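Local coordinates for protein trehalose monomycolate exporter MmpL3 (Mycobacterium tuberculosis, PDB 7NVH) that exports trehalose monomycolate, a mycolic acid-bearing lipid for the mycobacterial cell envelope, as an RND-type membrane transporter, probably driven by proton flow, at residues 191-196 / 680-684; 288-292 / 639-644; 384-388 / 714-718; 452-458 / 536-542. All blocks are in the same frame, centred on the assembly; numbering follows the deposited sequence.

Interaction 1. Residues 191-196 / 680-684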
loop_
_atom_site.group_PDB
_atom_site.type_symbol
_atom_site.label_atom_id
_atom_site.label_comp_id
_atom_site.label_asym_id
_atom_site.label_seq_id
_atom_site.Cartn_x
_atom_site.Cartn_y
_atom_site.Cartn_z
ATOM N N LEU A 191 20.532 -7.943 -7.760
ATOM C CA LEU A 191 20.764 -8.732 -6.558
ATOM C C LEU A 191 19.884 -9.974 -6.513
ATOM O O LEU A 191 20.358 -11.045 -6.114
ATOM C CB LEU A 191 20.541 -7.867 -5.320
ATOM C CG LEU A 191 20.944 -8.476 -3.981
ATOM C CD1 LEU A 191 22.425 -8.804 -3.988
ATOM C CD2 LEU A 191 20.624 -7.517 -2.849
ATOM N N VAL A 192 18.622 -9.861 -6.929
ATOM C CA VAL A 192 17.780 -11.044 -7.055
ATOM C C VAL A 192 18.330 -11.983 -8.119
ATOM O O VAL A 192 18.255 -13.207 -7.969
ATOM C CB VAL A 192 16.327 -10.635 -7.352
ATOM C CG1 VAL A 192 15.527 -11.813 -7.873
ATOM C CG2 VAL A 192 15.674 -10.077 -6.101
ATOM N N ALA A 193 18.900 -11.443 -9.198
ATOM C CA ALA A 193 19.514 -12.297 -10.208
ATOM C C ALA A 193 20.690 -13.074 -9.634
ATOM O O ALA A 193 20.867 -14.259 -9.937
ATOM C CB ALA A 193 19.958 -11.457 -11.405
ATOM N N VAL A 194 21.509 -12.426 -8.805
ATOM C CA VAL A 194 22.634 -13.122 -8.185
ATOM C C VAL A 194 22.140 -14.185 -7.209
ATOM O O VAL A 194 22.701 -15.286 -7.132
ATOM C CB VAL A 194 23.585 -12.125 -7.502
ATOM C CG1 VAL A 194 24.780 -12.856 -6.925
ATOM C CG2 VAL A 194 24.056 -11.086 -8.497
ATOM N N VAL A 195 21.087 -13.877 -6.450
ATOM C CA VAL A 195 20.513 -14.873 -5.546
ATOM C C VAL A 195 20.012 -16.079 -6.331
ATOM O O VAL A 195 20.243 -17.234 -5.948
ATOM C CB VAL A 195 19.392 -14.247 -4.699
ATOM C CG1 VAL A 195 18.624 -15.324 -3.959
ATOM C CG2 VAL A 195 19.970 -13.243 -3.721
ATOM N N LEU A 196 19.320 -15.829 -7.445
ATOM C CA LEU A 196 18.819 -16.911 -8.283
ATOM C C LEU A 196 19.951 -17.721 -8.893
ATOM O O LEU A 196 19.833 -18.941 -9.036
ATOM C CB LEU A 196 17.925 -16.344 -9.381
ATOM C CG LEU A 196 16.478 -16.073 -8.984
ATOM C CD1 LEU A 196 15.812 -15.161 -9.986
ATOM C CD2 LEU A 196 15.732 -17.377 -8.894
ATOM N N ILE A 680 14.550 -13.704 -1.615
ATOM C CA ILE A 680 14.205 -12.912 -2.791
ATOM C C ILE A 680 13.189 -11.837 -2.430
ATOM O O ILE A 680 13.350 -10.658 -2.774
ATOM C CB ILE A 680 13.687 -13.826 -3.914
ATOM C CG1 ILE A 680 14.861 -14.444 -4.673
ATOM C CG2 ILE A 680 12.780 -13.058 -4.860
ATOM C CD1 ILE A 680 14.447 -15.426 -5.738
ATOM N N VAL A 681 12.130 -12.222 -1.715
ATOM C CA VAL A 681 11.125 -11.228 -1.349
ATOM C C VAL A 681 11.681 -10.245 -0.329
ATOM O O VAL A 681 11.310 -9.068 -0.332
ATOM C CB VAL A 681 9.842 -11.900 -0.839
ATOM C CG1 VAL A 681 8.732 -10.874 -0.723
ATOM C CG2 VAL A 681 9.426 -12.990 -1.782
ATOM N N ALA A 682 12.574 -10.695 0.555
ATOM C CA ALA A 682 13.197 -9.780 1.500
ATOM C C ALA A 682 14.034 -8.735 0.779
ATOM O O ALA A 682 14.005 -7.558 1.138
ATOM C CB ALA A 682 14.053 -10.555 2.500
ATOM N N VAL A 683 14.783 -9.147 -0.245
ATOM C CA VAL A 683 15.558 -8.193 -1.034
ATOM C C VAL A 683 14.634 -7.220 -1.753
ATOM O O VAL A 683 14.874 -6.004 -1.770
ATOM C CB VAL A 683 16.474 -8.935 -2.021
ATOM C CG1 VAL A 683 17.029 -7.974 -3.050
ATOM C CG2 VAL A 683 17.601 -9.624 -1.275
ATOM N N VAL A 684 13.561 -7.737 -2.355
ATOM C CA VAL A 684 12.642 -6.876 -3.097
ATOM C C VAL A 684 12.007 -5.847 -2.169
ATOM O O VAL A 684 11.889 -4.666 -2.517
ATOM C CB VAL A 684 11.580 -7.722 -3.819
ATOM C CG1 VAL A 684 10.440 -6.846 -4.300
ATOM C CG2 VAL A 684 12.205 -8.467 -4.983
#
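V192 O takes the helical bond from L196 N at 2.9 Å, and both residues turn their apolar side chains to I680 on the facing helix. Helices 176-200 and 671-689, one from each half of the RND-type membrane domain, run nearly antiparallel (168°), with local axes 9.9 Å apart. What joins them is a seam of branched aliphatic groups. V192 sits in the middle with its two methyls split between neighbours: CG1 anti to the backbone N (chi1 164°) lies against I680 CG1, while CG2, beside the N, faces V683 CG1 and V684 CG2. V683 CG1 in turn also meets L191 CD2 at 3.6 Å, on the surface side of the seam. At the other end V195 CG1 rests on I680 CG1 at 3.9 Å, so that I680 is held by three residues of the facing helix. Helix 248-265 packs on the seam, its I250 touching both V192 and I680. L196 is further packed by P209 and V210 of helix 203-227. The I680 side chain ends across the L196 branch at about a right angle, its CD1 3.9 Å from both CG and CD2.

Interaction 2. Residues 288-292 / 639-644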
loop_
_atom_site.group_PDB
_atom_site.type_symbol
_atom_site.label_atom_id
_atom_site.label_comp_id
_atom_site.label_asym_id
_atom_site.label_seq_id
_atom_site.Cartn_x
_atom_site.Cartn_y
_atom_site.Cartn_z
ATOM N N SER A 288 -1.834 -20.988 -4.058
ATOM C CA SER A 288 -1.267 -19.825 -3.380
ATOM C C SER A 288 -1.822 -18.526 -3.955
ATOM O O SER A 288 -2.141 -17.588 -3.212
ATOM C CB SER A 288 0.256 -19.848 -3.483
ATOM O OG SER A 288 0.795 -20.975 -2.819
ATOM N N ALA A 289 -1.945 -18.455 -5.280
ATOM C CA ALA A 289 -2.472 -17.248 -5.907
ATOM C C ALA A 289 -3.928 -17.015 -5.527
ATOM O O ALA A 289 -4.323 -15.887 -5.203
ATOM C CB ALA A 289 -2.322 -17.337 -7.420
ATOM N N VAL A 290 -4.750 -18.065 -5.569
ATOM C CA VAL A 290 -6.148 -17.874 -5.195
ATOM C C VAL A 290 -6.266 -17.583 -3.705
ATOM O O VAL A 290 -7.210 -16.914 -3.274
ATOM C CB VAL A 290 -7.015 -19.075 -5.613
ATOM C CG1 VAL A 290 -6.832 -19.368 -7.090
ATOM C CG2 VAL A 290 -6.695 -20.292 -4.776
ATOM N N LEU A 291 -5.309 -18.044 -2.898
ATOM C CA LEU A 291 -5.309 -17.679 -1.486
ATOM C C LEU A 291 -5.020 -16.198 -1.300
ATOM O O LEU A 291 -5.645 -15.541 -0.461
ATOM C CB LEU A 291 -4.290 -18.517 -0.727
ATOM C CG LEU A 291 -4.851 -19.797 -0.122
ATOM C CD1 LEU A 291 -3.759 -20.487 0.633
ATOM C CD2 LEU A 291 -6.017 -19.486 0.791
ATOM N N ILE A 292 -4.069 -15.655 -2.063
ATOM C CA ILE A 292 -3.842 -14.213 -2.012
ATOM C C ILE A 292 -5.092 -13.467 -2.445
ATOM O O ILE A 292 -5.483 -12.467 -1.832
ATOM C CB ILE A 292 -2.640 -13.804 -2.876
ATOM C CG1 ILE A 292 -1.337 -14.150 -2.182
ATOM C CG2 ILE A 292 -2.673 -12.316 -3.129
ATOM C CD1 ILE A 292 -0.136 -13.667 -2.940
ATOM N N THR A 639 0.121 -17.260 4.425
ATOM C CA THR A 639 -0.592 -18.459 4.000
ATOM C C THR A 639 0.058 -19.090 2.776
ATOM O O THR A 639 0.060 -20.316 2.645
ATOM C CB THR A 639 -2.058 -18.140 3.712
ATOM O OG1 THR A 639 -2.144 -16.942 2.933
ATOM C CG2 THR A 639 -2.825 -17.955 5.007
ATOM N N ASP A 640 0.641 -18.298 1.899
ATOM C CA ASP A 640 1.327 -18.880 0.735
ATOM C C ASP A 640 2.474 -19.699 1.264
ATOM O O ASP A 640 2.566 -20.841 0.920
ATOM C CB ASP A 640 1.851 -17.817 -0.199
ATOM C CG ASP A 640 0.786 -17.275 -1.118
ATOM O OD1 ASP A 640 -0.394 -17.434 -0.783
ATOM O OD2 ASP A 640 1.152 -16.709 -2.156
ATOM N N TYR A 641 3.299 -19.133 2.103
ATOM C CA TYR A 641 4.466 -19.880 2.558
ATOM C C TYR A 641 4.053 -21.134 3.318
ATOM O O TYR A 641 4.702 -22.180 3.200
ATOM C CB TYR A 641 5.373 -18.989 3.400
ATOM C CG TYR A 641 6.284 -18.132 2.552
ATOM C CD1 TYR A 641 5.775 -17.354 1.523
ATOM C CD2 TYR A 641 7.654 -18.121 2.762
ATOM C CE1 TYR A 641 6.598 -16.579 0.740
ATOM C CE2 TYR A 641 8.488 -17.348 1.982
ATOM C CZ TYR A 641 7.953 -16.578 0.971
ATOM O OH TYR A 641 8.775 -15.803 0.188
ATOM N N GLU A 642 2.958 -21.059 4.080
ATOM C CA GLU A 642 2.431 -22.263 4.714
ATOM C C GLU A 642 2.023 -23.298 3.674
ATOM O O GLU A 642 2.268 -24.493 3.855
ATOM C CB GLU A 642 1.248 -21.920 5.617
ATOM C CG GLU A 642 1.587 -20.988 6.763
ATOM C CD GLU A 642 2.370 -21.678 7.857
ATOM O OE1 GLU A 642 2.041 -22.837 8.186
ATOM O OE2 GLU A 642 3.318 -21.062 8.387
ATOM N N VAL A 643 1.392 -22.861 2.584
ATOM C CA VAL A 643 1.007 -23.794 1.528
ATOM C C VAL A 643 2.238 -24.407 0.880
ATOM O O VAL A 643 2.289 -25.616 0.639
ATOM C CB VAL A 643 0.110 -23.097 0.491
ATOM C CG1 VAL A 643 -0.125 -24.008 -0.695
ATOM C CG2 VAL A 643 -1.207 -22.750 1.120
ATOM N N PHE A 644 3.249 -23.588 0.595
ATOM C CA PHE A 644 4.470 -24.113 -0.006
ATOM C C PHE A 644 5.109 -25.160 0.893
ATOM O O PHE A 644 5.597 -26.189 0.412
ATOM C CB PHE A 644 5.456 -22.977 -0.278
ATOM C CG PHE A 644 5.025 -22.047 -1.370
ATOM C CD1 PHE A 644 4.359 -22.524 -2.481
ATOM C CD2 PHE A 644 5.292 -20.693 -1.286
ATOM C CE1 PHE A 644 3.962 -21.669 -3.486
ATOM C CE2 PHE A 644 4.900 -19.832 -2.288
ATOM C CZ PHE A 644 4.233 -20.323 -3.390
#
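S288 and D640 bring their CA atoms to 5.0 Å where helices 270-297 and 624-654 pass antiparallel, with local axes 9.4 Å apart and an angle of 158°. The D640 carboxylate lies between them. Its CG lies anti to the carbonyl carbon (chi1 -81°), which carries the group across to the S288 CB, 3.5 Å from OD2. I292 crosses it at about a right angle, with CD1 3.4 Å from the same oxygen. The polar partner of OD2 is Y252 OH on helix 248-265. S288 OG turns back to T284 O of its own helix and lies obliquely against the F644 ring, 3.3 Å from CE1. Farther along, L291 CD1 meets V643 CG2 to close the side facing helix 559-577. Next to D640, Y641 OH bonds D251 OD2, so two Asp-Tyr pairs are exchanged between helices 248-265 and 624-654. A carboxylate buried among aliphatic groups, with a tyrosine hydroxyl as partner, is consistent with the intramembrane proton relay by which RND transporters couple proton flow to export.

Interaction 3. Residues 384-388 / 714-718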
loop_
_atom_site.group_PDB
_atom_site.type_symbol
_atom_site.label_atom_id
_atom_site.label_comp_id
_atom_site.label_asym_id
_atom_site.label_seq_id
_atom_site.Cartn_x
_atom_site.Cartn_y
_atom_site.Cartn_z
ATOM N N PHE A 384 21.156 -31.020 6.575
ATOM C CA PHE A 384 20.878 -30.085 7.656
ATOM C C PHE A 384 19.392 -29.856 7.866
ATOM O O PHE A 384 18.935 -29.792 9.010
ATOM C CB PHE A 384 21.559 -28.740 7.389
ATOM C CG PHE A 384 20.954 -27.594 8.152
ATOM C CD1 PHE A 384 21.233 -27.416 9.494
ATOM C CD2 PHE A 384 20.107 -26.696 7.527
ATOM C CE1 PHE A 384 20.680 -26.367 10.195
ATOM C CE2 PHE A 384 19.551 -25.647 8.227
ATOM C CZ PHE A 384 19.838 -25.482 9.560
ATOM N N TRP A 385 18.626 -29.726 6.785
ATOM C CA TRP A 385 17.200 -29.465 6.926
ATOM C C TRP A 385 16.459 -30.678 7.463
ATOM O O TRP A 385 15.445 -30.527 8.150
ATOM C CB TRP A 385 16.615 -29.028 5.589
ATOM C CG TRP A 385 16.805 -27.580 5.331
ATOM C CD1 TRP A 385 17.627 -27.014 4.407
ATOM C CD2 TRP A 385 16.171 -26.502 6.021
ATOM N NE1 TRP A 385 17.539 -25.646 4.471
ATOM C CE2 TRP A 385 16.649 -25.307 5.457
ATOM C CE3 TRP A 385 15.239 -26.431 7.058
ATOM C CZ2 TRP A 385 16.231 -24.058 5.894
ATOM C CZ3 TRP A 385 14.825 -25.193 7.490
ATOM C CH2 TRP A 385 15.320 -24.021 6.911
ATOM N N GLY A 386 16.940 -31.881 7.163
ATOM C CA GLY A 386 16.341 -33.077 7.717
ATOM C C GLY A 386 16.794 -33.423 9.114
ATOM O O GLY A 386 16.192 -34.294 9.747
ATOM N N LYS A 387 17.841 -32.766 9.608
ATOM C CA LYS A 387 18.302 -32.973 10.971
ATOM C C LYS A 387 17.817 -31.901 11.931
ATOM O O LYS A 387 17.809 -32.138 13.143
ATOM C CB LYS A 387 19.833 -33.029 11.016
ATOM C CG LYS A 387 20.394 -34.437 10.993
ATOM C CD LYS A 387 21.898 -34.436 10.779
ATOM C CE LYS A 387 22.615 -33.670 11.876
ATOM N NZ LYS A 387 23.942 -34.264 12.195
ATOM N N LEU A 388 17.433 -30.728 11.429
ATOM C CA LEU A 388 16.785 -29.742 12.285
ATOM C C LEU A 388 15.396 -30.216 12.692
ATOM O O LEU A 388 15.059 -30.251 13.887
ATOM C CB LEU A 388 16.716 -28.396 11.566
ATOM C CG LEU A 388 15.866 -27.302 12.207
ATOM C CD1 LEU A 388 16.612 -26.653 13.357
ATOM C CD2 LEU A 388 15.480 -26.266 11.169
ATOM N N VAL A 714 8.712 -19.654 12.167
ATOM C CA VAL A 714 7.504 -20.448 11.968
ATOM C C VAL A 714 7.837 -21.743 11.242
ATOM O O VAL A 714 7.693 -22.834 11.799
ATOM C CB VAL A 714 6.442 -19.636 11.210
ATOM C CG1 VAL A 714 5.233 -20.497 10.924
ATOM C CG2 VAL A 714 6.046 -18.412 12.014
ATOM N N ARG A 715 8.353 -21.632 10.017
ATOM C CA ARG A 715 8.601 -22.817 9.202
ATOM C C ARG A 715 9.550 -23.788 9.890
ATOM O O ARG A 715 9.317 -25.001 9.883
ATOM C CB ARG A 715 9.165 -22.411 7.843
ATOM C CG ARG A 715 9.874 -23.544 7.129
ATOM C CD ARG A 715 10.605 -23.062 5.896
ATOM N NE ARG A 715 11.686 -22.144 6.225
ATOM C CZ ARG A 715 12.851 -22.111 5.588
ATOM N NH1 ARG A 715 13.783 -21.241 5.950
ATOM N NH2 ARG A 715 13.084 -22.950 4.591
ATOM N N MET A 716 10.625 -23.279 10.494
ATOM C CA MET A 716 11.635 -24.191 11.016
ATOM C C MET A 716 11.200 -24.863 12.310
ATOM O O MET A 716 11.581 -26.012 12.556
ATOM C CB MET A 716 12.970 -23.475 11.227
ATOM C CG MET A 716 13.664 -23.079 9.940
ATOM S SD MET A 716 15.332 -22.433 10.174
ATOM C CE MET A 716 15.162 -21.555 11.719
ATOM N N PHE A 717 10.415 -24.193 13.151
ATOM C CA PHE A 717 10.134 -24.778 14.455
ATOM C C PHE A 717 8.657 -24.972 14.748
ATOM O O PHE A 717 8.281 -26.007 15.300
ATOM C CB PHE A 717 10.742 -23.909 15.556
ATOM C CG PHE A 717 12.224 -23.719 15.440
ATOM C CD1 PHE A 717 13.081 -24.801 15.473
ATOM C CD2 PHE A 717 12.761 -22.452 15.308
ATOM C CE1 PHE A 717 14.443 -24.624 15.373
ATOM C CE2 PHE A 717 14.122 -22.269 15.206
ATOM C CZ PHE A 717 14.965 -23.357 15.239
ATOM N N LEU A 718 7.806 -24.002 14.414
ATOM C CA LEU A 718 6.423 -24.048 14.871
ATOM C C LEU A 718 5.598 -25.058 14.088
ATOM O O LEU A 718 4.872 -25.859 14.684
ATOM C CB LEU A 718 5.795 -22.660 14.763
ATOM C CG LEU A 718 4.737 -22.308 15.804
ATOM C CD1 LEU A 718 5.271 -22.552 17.203
ATOM C CD2 LEU A 718 4.298 -20.865 15.638
#
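The rim of the W385 indole hangs over one face of the R715 guanidinium: CH2 stands 3.0 Å above the guanidinium plane, offset from its centre. The two flat groups are tilted 46° apart, so this is no parallel stack, and W385 CH2 comes to 3.3 Å from R715 NH1. Three outside bonds fix the guanidinium beneath it, NH1 holding A711 O and T675 OG1 while NH2 reaches G671 O. W385 therefore lies on a cationic group already tied down. M716 approaches the same rim of the six-membered ring, at CZ3 and CH2, its CG near the ring plane at the edge and 3.4 Å from W385 CZ3. M716 CG lies anti to the carbonyl carbon (chi1 -70°) and the chain runs on extended (chi2 -172°), which brings SD beside the indole in an oblique Met-aromatic contact, 4.7 Å from the centroid of the six-membered ring. Within its own segment F384 CE2 covers the centre of one indole face. One turn on, L388 divides its methyls: CD2 meets M716 CB at 3.8 Å, and CD1 meets F717 CE1 at 3.6 Å. The short helix 385-391 is laid against the membrane helix 694-726 at a wider, pi-type turn spanning 714-718. Helix 671-689 supplies T675 and I674 beside W385 and R715, L645 of helix 624-654 touches R715, and I403 of helix 401-408 packs on F717.

Interaction 4. Residues 452-458 / 536-542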
loop_
_atom_site.group_PDB
_atom_site.type_symbol
_atom_site.label_atom_id
_atom_site.label_comp_id
_atom_site.label_asym_id
_atom_site.label_seq_id
_atom_site.Cartn_x
_atom_site.Cartn_y
_atom_site.Cartn_z
ATOM N N LEU A 452 -12.422 22.970 11.054
ATOM C CA LEU A 452 -13.627 22.161 10.954
ATOM C C LEU A 452 -14.742 23.039 10.411
ATOM O O LEU A 452 -14.945 24.154 10.896
ATOM C CB LEU A 452 -14.024 21.586 12.314
ATOM C CG LEU A 452 -13.218 20.402 12.844
ATOM C CD1 LEU A 452 -13.704 20.018 14.226
ATOM C CD2 LEU A 452 -13.320 19.224 11.896
ATOM N N THR A 453 -15.459 22.542 9.409
ATOM C CA THR A 453 -16.436 23.336 8.682
ATOM C C THR A 453 -17.842 22.810 8.931
ATOM O O THR A 453 -18.105 21.617 8.750
ATOM C CB THR A 453 -16.137 23.328 7.184
ATOM O OG1 THR A 453 -16.616 22.106 6.610
ATOM C CG2 THR A 453 -14.645 23.438 6.943
ATOM N N LEU A 454 -18.740 23.702 9.339
ATOM C CA LEU A 454 -20.159 23.398 9.463
ATOM C C LEU A 454 -20.859 23.891 8.206
ATOM O O LEU A 454 -20.792 25.081 7.887
ATOM C CB LEU A 454 -20.767 24.064 10.695
ATOM C CG LEU A 454 -20.061 23.910 12.037
ATOM C CD1 LEU A 454 -20.600 24.935 13.017
ATOM C CD2 LEU A 454 -20.243 22.508 12.577
ATOM N N VAL A 455 -21.539 22.991 7.510
ATOM C CA VAL A 455 -22.211 23.310 6.257
ATOM C C VAL A 455 -23.704 23.410 6.536
ATOM O O VAL A 455 -24.390 22.396 6.682
ATOM C CB VAL A 455 -21.911 22.267 5.177
ATOM C CG1 VAL A 455 -22.499 22.700 3.854
ATOM C CG2 VAL A 455 -20.418 22.076 5.047
ATOM N N ILE A 456 -24.207 24.636 6.594
ATOM C CA ILE A 456 -25.613 24.917 6.849
ATOM C C ILE A 456 -26.349 24.868 5.521
ATOM O O ILE A 456 -25.905 25.474 4.539
ATOM C CB ILE A 456 -25.780 26.285 7.527
ATOM C CG1 ILE A 456 -25.088 26.284 8.888
ATOM C CG2 ILE A 456 -27.243 26.646 7.670
ATOM C CD1 ILE A 456 -24.750 27.662 9.392
ATOM N N GLN A 457 -27.471 24.150 5.478
ATOM C CA GLN A 457 -28.132 23.846 4.215
ATOM C C GLN A 457 -29.615 23.610 4.445
ATOM O O GLN A 457 -29.996 22.593 5.028
ATOM C CB GLN A 457 -27.495 22.615 3.571
ATOM C CG GLN A 457 -28.021 22.270 2.204
ATOM C CD GLN A 457 -27.301 21.085 1.614
ATOM O OE1 GLN A 457 -26.437 20.492 2.256
ATOM N NE2 GLN A 457 -27.647 20.732 0.383
ATOM N N THR A 458 -30.448 24.537 3.981
ATOM C CA THR A 458 -31.890 24.360 4.081
ATOM C C THR A 458 -32.346 23.187 3.228
ATOM O O THR A 458 -31.839 22.963 2.126
ATOM C CB THR A 458 -32.626 25.621 3.637
ATOM O OG1 THR A 458 -32.027 26.127 2.440
ATOM C CG2 THR A 458 -32.571 26.681 4.713
ATOM N N GLY A 536 -35.350 23.694 9.878
ATOM C CA GLY A 536 -35.248 22.895 8.677
ATOM C C GLY A 536 -33.818 22.723 8.222
ATOM O O GLY A 536 -33.539 21.980 7.278
ATOM N N ILE A 537 -32.904 23.422 8.894
ATOM C CA ILE A 537 -31.490 23.300 8.584
ATOM C C ILE A 537 -31.036 21.854 8.747
ATOM O O ILE A 537 -31.557 21.102 9.580
ATOM C CB ILE A 537 -30.686 24.243 9.492
ATOM C CG1 ILE A 537 -31.143 25.683 9.284
ATOM C CG2 ILE A 537 -29.199 24.119 9.234
ATOM C CD1 ILE A 537 -30.937 26.165 7.875
ATOM N N THR A 538 -30.077 21.451 7.920
ATOM C CA THR A 538 -29.371 20.185 8.083
ATOM C C THR A 538 -27.882 20.491 8.037
ATOM O O THR A 538 -27.347 20.816 6.974
ATOM C CB THR A 538 -29.754 19.181 6.997
ATOM O OG1 THR A 538 -29.396 19.703 5.713
ATOM C CG2 THR A 538 -31.250 18.907 7.028
ATOM N N VAL A 539 -27.214 20.380 9.179
ATOM C CA VAL A 539 -25.811 20.755 9.294
ATOM C C VAL A 539 -24.944 19.540 9.000
ATOM O O VAL A 539 -25.081 18.496 9.647
ATOM C CB VAL A 539 -25.502 21.325 10.683
ATOM C CG1 VAL A 539 -24.107 21.914 10.711
ATOM C CG2 VAL A 539 -26.528 22.369 11.062
ATOM N N LEU A 540 -24.056 19.673 8.023
ATOM C CA LEU A 540 -23.020 18.687 7.752
ATOM C C LEU A 540 -21.700 19.221 8.283
ATOM O O LEU A 540 -21.375 20.393 8.075
ATOM C CB LEU A 540 -22.902 18.402 6.256
ATOM C CG LEU A 540 -24.040 17.657 5.564
ATOM C CD1 LEU A 540 -23.893 17.767 4.062
ATOM C CD2 LEU A 540 -24.052 16.207 5.985
ATOM N N VAL A 541 -20.943 18.369 8.964
ATOM C CA VAL A 541 -19.668 18.756 9.553
ATOM C C VAL A 541 -18.562 18.081 8.762
ATOM O O VAL A 541 -18.529 16.850 8.652
ATOM C CB VAL A 541 -19.595 18.385 11.040
ATOM C CG1 VAL A 541 -18.309 18.906 11.646
ATOM C CG2 VAL A 541 -20.796 18.945 11.775
ATOM N N GLY A 542 -17.658 18.884 8.212
ATOM C CA GLY A 542 -16.577 18.405 7.383
ATOM C C GLY A 542 -15.243 18.949 7.854
ATOM O O GLY A 542 -15.008 19.144 9.045
#
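V455 and L540 form an antiparallel hydrogen-bonded pair, V455 N to L540 O at 2.7 Å and L540 N to V455 O at 3.1 Å. The first donor comes nearly end-on to its carbonyl; the second is tilted 26° from the carbonyl plane. One step on, L454 and V541 make the non-hydrogen-bonded pair, and beyond it G542 N reaches T453 O at 2.8 Å, in the carbonyl plane; the return bond from T453 N is weak. Where the partner chain has not yet become regular strand, Q457 O receives two donors from T538. The hydroxyl OG1 bonds it at 3.0 Å in the carbonyl plane, whereas the T538 N stands above that plane. T538 chi1 of 61° brings its hydroxyl to the same oxygen as its own amide. Side chains divide between the two faces. On one, L454 CD2 lies alongside V541 CG2 (3.7 Å), with A476 of helix 466-476 on L454. On the other, V455 and L540 face helix 49-61, from the first half of the chain. Separately, I456 CG2 meets I537 CG2 (3.6 Å), and helix 466-476 touches both, through I472 and Q468. Strand 508-514 continues the sheet beyond 451-457, bonding L454 through L511. With strands 451-457 and 540-543 first and last of four, order 2-3-1-4, and helices 466-476 and 521-528 between, this is the ferredoxin-like beta-alpha-beta-beta-alpha-beta fold of RND porter subdomains.

How the interactions relate
Interactions 1, 2 and 3 lie together in the helical membrane domain, their centres 19 to 22 Å apart, while interaction 4 stands 48 to 62 Å from them in the porter domain across the chain's centre. The first segments of 1, 2 and 3 precede both segments of 4, and their second segments follow it, so 4 is nested in all three. Interaction 2 is nested inside 1, and 3 crosses both. Neighbours touch: Y641 OH meets V681 between interactions 2 and 1, and E642 meets V714 between 2 and 3. Each of the three joins the two halves of the sequence, and interaction 2, which touches both others, holds the probable proton relay.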